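Local coordinates for DNA polymerase III beta subunit (Streptococcus pyogenes, PDB 2AVT), which forms a ring-shaped dimeric sliding clamp that probably encircles DNA and tethers the replicative polymerase to its template, at residues 350-362 with 366-377. Residues are numbered along the deposited sequence; the frame is centred on the assembly and turned at random.
Sequences FLSPVRPFTLTPG and ESFIQLITPVRT
F357 and L359 pair with I372 and Q370 as the antiparallel strands 357-361 and 367-372 form the last beta hairpin of the C-terminal clamp domain, with axes 4.7 Å apart at closest approach. Each is a hydrogen-bonded pair with reciprocal N-H...O bonds; the shortest, 2.9 Å, runs from L359 N to Q370 O. T358 and L371 make the non-hydrogen-bonded pair between them, their side chains on the other face of the sheet. F357 has CG between its backbone N and carbonyl carbon (chi1 59°), a rotation that brings the ring back over the neighbouring strand. There I372 CB sits over one ring face, 3.9 Å from the F357 centroid, while I372 CG2 lies 3.5 Å from F357 CZ. The ring also meets that of F329, and L359 CD2 extends this apolar patch to I372 CD1. On the T358 side, P356 CB packs against L371 CG at 3.8 Å. Near the turn, P361 CD touches F368 CB, and a water bridges L359 O to Q370 NE2 and reaches F368 O more distantly; Q370 OE1 bonds S337 OG. Beyond the strands, P374 CG nestles against P353 O and R355 O, both 3.3 Å away. A second water joins P353 O to V375 O, and R376 CG sits 3.5 Å from both V354 CG1 and V354 CG2. Strand 357-361 is flanked on its other side by 345-350, and strand 367-372 by 184-191 of the central domain, so the hairpin links the two domains within one continuous sheet. Mutual backbone bonds hold the register; apolar side chains pack on the F357 face, where the water and S337 bind the two ends of the Q370 amide; residues 373-377 meet 350-362 without direct hydrogen bonds, through P374, R376 and a water.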
loop_
_atom_site.group_PDB
_atom_site.type_symbol
_atom_site.label_atom_id
_atom_site.label_comp_id
_atom_site.label_asym_id
_atom_site.label_seq_id
_atom_site.Cartn_x
_atom_site.Cartn_y
_atom_site.Cartn_z
ATOM N N PHE A 350 -30.135 21.196 13.100
ATOM C CA PHE A 350 -30.926 21.122 11.869
ATOM C C PHE A 350 -32.019 22.185 11.781
ATOM O O PHE A 350 -32.564 22.627 12.794
ATOM C CB PHE A 350 -31.655 19.777 11.739
ATOM C CG PHE A 350 -30.777 18.564 11.853
ATOM C CD1 PHE A 350 -30.473 18.019 13.092
ATOM C CD2 PHE A 350 -30.327 17.913 10.710
ATOM C CE1 PHE A 350 -29.744 16.844 13.191
ATOM C CE2 PHE A 350 -29.598 16.740 10.804
ATOM C CZ PHE A 350 -29.309 16.204 12.046
ATOM N N LEU A 351 -32.337 22.569 10.549
ATOM C CA LEU A 351 -33.417 23.503 10.274
ATOM C C LEU A 351 -34.489 22.656 9.592
ATOM O O LEU A 351 -35.092 21.789 10.230
ATOM C CB LEU A 351 -32.972 24.629 9.341
ATOM C CG LEU A 351 -32.426 25.866 10.056
ATOM C CD1 LEU A 351 -32.220 27.000 9.061
ATOM C CD2 LEU A 351 -33.419 26.290 11.132
ATOM N N SER A 352 -34.704 22.886 8.298
ATOM C CA SER A 352 -35.710 22.133 7.542
ATOM C C SER A 352 -35.067 21.001 6.743
ATOM O O SER A 352 -33.848 20.960 6.568
ATOM C CB SER A 352 -36.455 23.059 6.575
ATOM O OG SER A 352 -35.775 23.155 5.332
ATOM N N PRO A 353 -35.886 20.066 6.240
ATOM C CA PRO A 353 -35.382 18.936 5.456
ATOM C C PRO A 353 -34.523 19.362 4.268
ATOM O O PRO A 353 -33.671 18.605 3.817
ATOM C CB PRO A 353 -36.663 18.228 5.015
ATOM C CG PRO A 353 -37.591 18.486 6.164
ATOM C CD PRO A 353 -37.339 19.948 6.455
ATOM N N VAL A 354 -34.745 20.575 3.769
ATOM C CA VAL A 354 -33.994 21.074 2.622
ATOM C C VAL A 354 -32.991 22.178 2.971
ATOM O O VAL A 354 -32.509 22.893 2.093
ATOM C CB VAL A 354 -34.961 21.590 1.522
ATOM C CG1 VAL A 354 -34.184 21.985 0.278
ATOM C CG2 VAL A 354 -35.976 20.516 1.178
ATOM N N ARG A 355 -32.669 22.326 4.249
ATOM C CA ARG A 355 -31.706 23.349 4.641
ATOM C C ARG A 355 -30.427 22.721 5.176
ATOM O O ARG A 355 -30.441 21.639 5.764
ATOM C CB ARG A 355 -32.298 24.287 5.702
ATOM C CG ARG A 355 -33.466 25.137 5.212
ATOM C CD ARG A 355 -33.163 25.763 3.856
ATOM N NE ARG A 355 -34.238 26.645 3.411
ATOM C CZ ARG A 355 -34.435 27.878 3.872
ATOM N NH1 ARG A 355 -33.623 28.381 4.794
ATOM N NH2 ARG A 355 -35.448 28.606 3.420
ATOM N N PRO A 356 -29.293 23.388 4.955
ATOM C CA PRO A 356 -28.014 22.866 5.436
ATOM C C PRO A 356 -28.012 22.723 6.954
ATOM O O PRO A 356 -28.470 23.621 7.664
ATOM C CB PRO A 356 -27.021 23.916 4.957
ATOM C CG PRO A 356 -27.641 24.387 3.678
ATOM C CD PRO A 356 -29.092 24.535 4.056
ATOM N N PHE A 357 -27.522 21.589 7.446
ATOM C CA PHE A 357 -27.436 21.356 8.881
ATOM C C PHE A 357 -25.979 21.496 9.310
ATOM O O PHE A 357 -25.072 21.054 8.604
ATOM C CB PHE A 357 -27.996 19.973 9.247
ATOM C CG PHE A 357 -27.302 18.817 8.577
ATOM C CD1 PHE A 357 -27.660 18.423 7.298
ATOM C CD2 PHE A 357 -26.326 18.094 9.245
ATOM C CE1 PHE A 357 -27.064 17.326 6.701
ATOM C CE2 PHE A 357 -25.727 16.996 8.654
ATOM C CZ PHE A 357 -26.095 16.611 7.383
ATOM N N THR A 358 -25.761 22.128 10.461
ATOM C CA THR A 358 -24.411 22.369 10.963
ATOM C C THR A 358 -23.934 21.388 12.017
ATOM O O THR A 358 -24.726 20.793 12.754
ATOM C CB THR A 358 -24.285 23.775 11.578
ATOM O OG1 THR A 358 -25.126 23.859 12.734
ATOM C CG2 THR A 358 -24.691 24.840 10.571
ATOM N N LEU A 359 -22.615 21.248 12.094
ATOM C CA LEU A 359 -21.988 20.355 13.050
ATOM C C LEU A 359 -20.878 21.137 13.757
ATOM O O LEU A 359 -20.141 21.892 13.127
ATOM C CB LEU A 359 -21.377 19.141 12.330
ATOM C CG LEU A 359 -22.135 18.440 11.191
ATOM C CD1 LEU A 359 -23.519 18.063 11.657
ATOM C CD2 LEU A 359 -22.224 19.352 9.976
ATOM N N THR A 360 -20.777 20.967 15.069
ATOM C CA THR A 360 -19.739 21.642 15.841
ATOM C C THR A 360 -19.281 20.679 16.918
ATOM O O THR A 360 -20.066 19.871 17.416
ATOM C CB THR A 360 -20.253 22.960 16.511
ATOM O OG1 THR A 360 -21.317 22.663 17.424
ATOM C CG2 THR A 360 -20.755 23.933 15.463
ATOM N N PRO A 361 -17.995 20.743 17.280
ATOM C CA PRO A 361 -17.431 19.864 18.312
ATOM C C PRO A 361 -18.227 19.956 19.609
ATOM O O PRO A 361 -18.732 21.021 19.955
ATOM C CB PRO A 361 -15.998 20.375 18.449
ATOM C CG PRO A 361 -16.116 21.835 18.078
ATOM C CD PRO A 361 -17.033 21.782 16.881
ATOM N N GLY A 362 -18.343 18.840 20.321
ATOM C CA GLY A 362 -19.101 18.830 21.562
ATOM C C GLY A 362 -18.433 19.500 22.750
ATOM O O GLY A 362 -19.109 20.074 23.606
ATOM N N GLU A 366 -13.099 24.800 20.274
ATOM C CA GLU A 366 -12.743 25.479 19.042
ATOM C C GLU A 366 -13.984 26.076 18.401
ATOM O O GLU A 366 -15.092 25.595 18.620
ATOM C CB GLU A 366 -12.124 24.495 18.048
ATOM C CG GLU A 366 -10.837 23.817 18.500
ATOM C CD GLU A 366 -10.307 22.852 17.449
ATOM O OE1 GLU A 366 -10.930 22.759 16.371
ATOM O OE2 GLU A 366 -9.275 22.193 17.695
ATOM N N SER A 367 -13.792 27.138 17.628
ATOM C CA SER A 367 -14.886 27.755 16.897
ATOM C C SER A 367 -14.799 27.060 15.538
ATOM O O SER A 367 -14.363 27.641 14.545
ATOM C CB SER A 367 -14.659 29.256 16.734
ATOM O OG SER A 367 -15.637 29.817 15.872
ATOM N N PHE A 368 -15.191 25.794 15.524
ATOM C CA PHE A 368 -15.144 24.969 14.327
ATOM C C PHE A 368 -16.562 24.603 13.906
ATOM O O PHE A 368 -17.250 23.850 14.584
ATOM C CB PHE A 368 -14.316 23.713 14.629
ATOM C CG PHE A 368 -14.198 22.751 13.481
ATOM C CD1 PHE A 368 -14.134 23.202 12.173
ATOM C CD2 PHE A 368 -14.089 21.388 13.722
ATOM C CE1 PHE A 368 -13.961 22.307 11.122
ATOM C CE2 PHE A 368 -13.917 20.489 12.680
ATOM C CZ PHE A 368 -13.853 20.951 11.376
ATOM N N ILE A 369 -16.988 25.154 12.779
ATOM C CA ILE A 369 -18.319 24.901 12.257
ATOM C C ILE A 369 -18.259 24.268 10.871
ATOM O O ILE A 369 -17.507 24.724 10.008
ATOM C CB ILE A 369 -19.113 26.208 12.131
ATOM C CG1 ILE A 369 -19.348 26.817 13.519
ATOM C CG2 ILE A 369 -20.427 25.937 11.408
ATOM C CD1 ILE A 369 -19.934 28.224 13.481
ATOM N N GLN A 370 -19.042 23.214 10.669
ATOM C CA GLN A 370 -19.115 22.545 9.375
ATOM C C GLN A 370 -20.570 22.581 8.922
ATOM O O GLN A 370 -21.485 22.452 9.735
ATOM C CB GLN A 370 -18.623 21.099 9.471
ATOM C CG GLN A 370 -17.144 20.974 9.823
ATOM C CD GLN A 370 -16.686 19.539 9.872
ATOM O OE1 GLN A 370 -16.400 18.929 8.837
ATOM N NE2 GLN A 370 -16.626 18.980 11.070
ATOM N N LEU A 371 -20.765 22.754 7.617
ATOM C CA LEU A 371 -22.096 22.854 7.022
ATOM C C LEU A 371 -22.274 21.773 5.943
ATOM O O LEU A 371 -21.410 21.604 5.087
ATOM C CB LEU A 371 -22.241 24.253 6.407
ATOM C CG LEU A 371 -23.594 24.915 6.120
ATOM C CD1 LEU A 371 -24.298 25.225 7.428
ATOM C CD2 LEU A 371 -23.377 26.212 5.340
ATOM N N ILE A 372 -23.389 21.048 5.991
ATOM C CA ILE A 372 -23.672 19.998 5.014
ATOM C C ILE A 372 -25.051 20.179 4.389
ATOM O O ILE A 372 -26.062 20.232 5.093
ATOM C CB ILE A 372 -23.647 18.600 5.653
ATOM C CG1 ILE A 372 -22.229 18.245 6.101
ATOM C CG2 ILE A 372 -24.171 17.567 4.655
ATOM C CD1 ILE A 372 -22.144 16.912 6.834
ATOM N N THR A 373 -25.089 20.270 3.066
ATOM C CA THR A 373 -26.348 20.436 2.356
ATOM C C THR A 373 -27.028 19.084 2.181
ATOM O O THR A 373 -26.411 18.115 1.741
ATOM C CB THR A 373 -26.121 21.066 0.984
ATOM O OG1 THR A 373 -25.547 22.370 1.153
ATOM C CG2 THR A 373 -27.431 21.175 0.226
ATOM N N PRO A 374 -28.315 19.002 2.538
ATOM C CA PRO A 374 -29.100 17.771 2.430
ATOM C C PRO A 374 -29.651 17.522 1.026
ATOM O O PRO A 374 -29.471 18.331 0.115
ATOM C CB PRO A 374 -30.204 17.989 3.456
ATOM C CG PRO A 374 -30.474 19.453 3.311
ATOM C CD PRO A 374 -29.089 20.064 3.209
ATOM N N VAL A 375 -30.332 16.394 0.868
ATOM C CA VAL A 375 -30.917 16.018 -0.413
ATOM C C VAL A 375 -32.445 16.010 -0.330
ATOM O O VAL A 375 -33.025 15.321 0.512
ATOM C CB VAL A 375 -30.427 14.606 -0.845
ATOM C CG1 VAL A 375 -31.071 14.206 -2.164
ATOM C CG2 VAL A 375 -28.908 14.602 -0.975
ATOM N N ARG A 376 -33.095 16.784 -1.194
ATOM C CA ARG A 376 -34.557 16.827 -1.200
ATOM C C ARG A 376 -35.079 15.457 -1.613
ATOM O O ARG A 376 -35.016 15.092 -2.785
ATOM C CB ARG A 376 -35.069 17.889 -2.181
ATOM C CG ARG A 376 -34.612 19.303 -1.865
ATOM C CD ARG A 376 -35.333 20.341 -2.717
ATOM N NE ARG A 376 -36.779 20.315 -2.507
ATOM C CZ ARG A 376 -37.612 21.261 -2.931
ATOM N NH1 ARG A 376 -37.142 22.311 -3.590
ATOM N NH2 ARG A 376 -38.916 21.161 -2.696
ATOM N N THR A 377 -35.581 14.700 -0.642
ATOM C CA THR A 377 -36.108 13.365 -0.898
ATOM C C THR A 377 -37.374 13.435 -1.746
ATOM O O THR A 377 -37.309 13.598 -2.966
ATOM C CB THR A 377 -36.398 12.653 0.424
HETATM O O HOH W 1 -33.890 16.135 3.014
HETATM O O HOH W 2 -17.468 21.019 12.970
#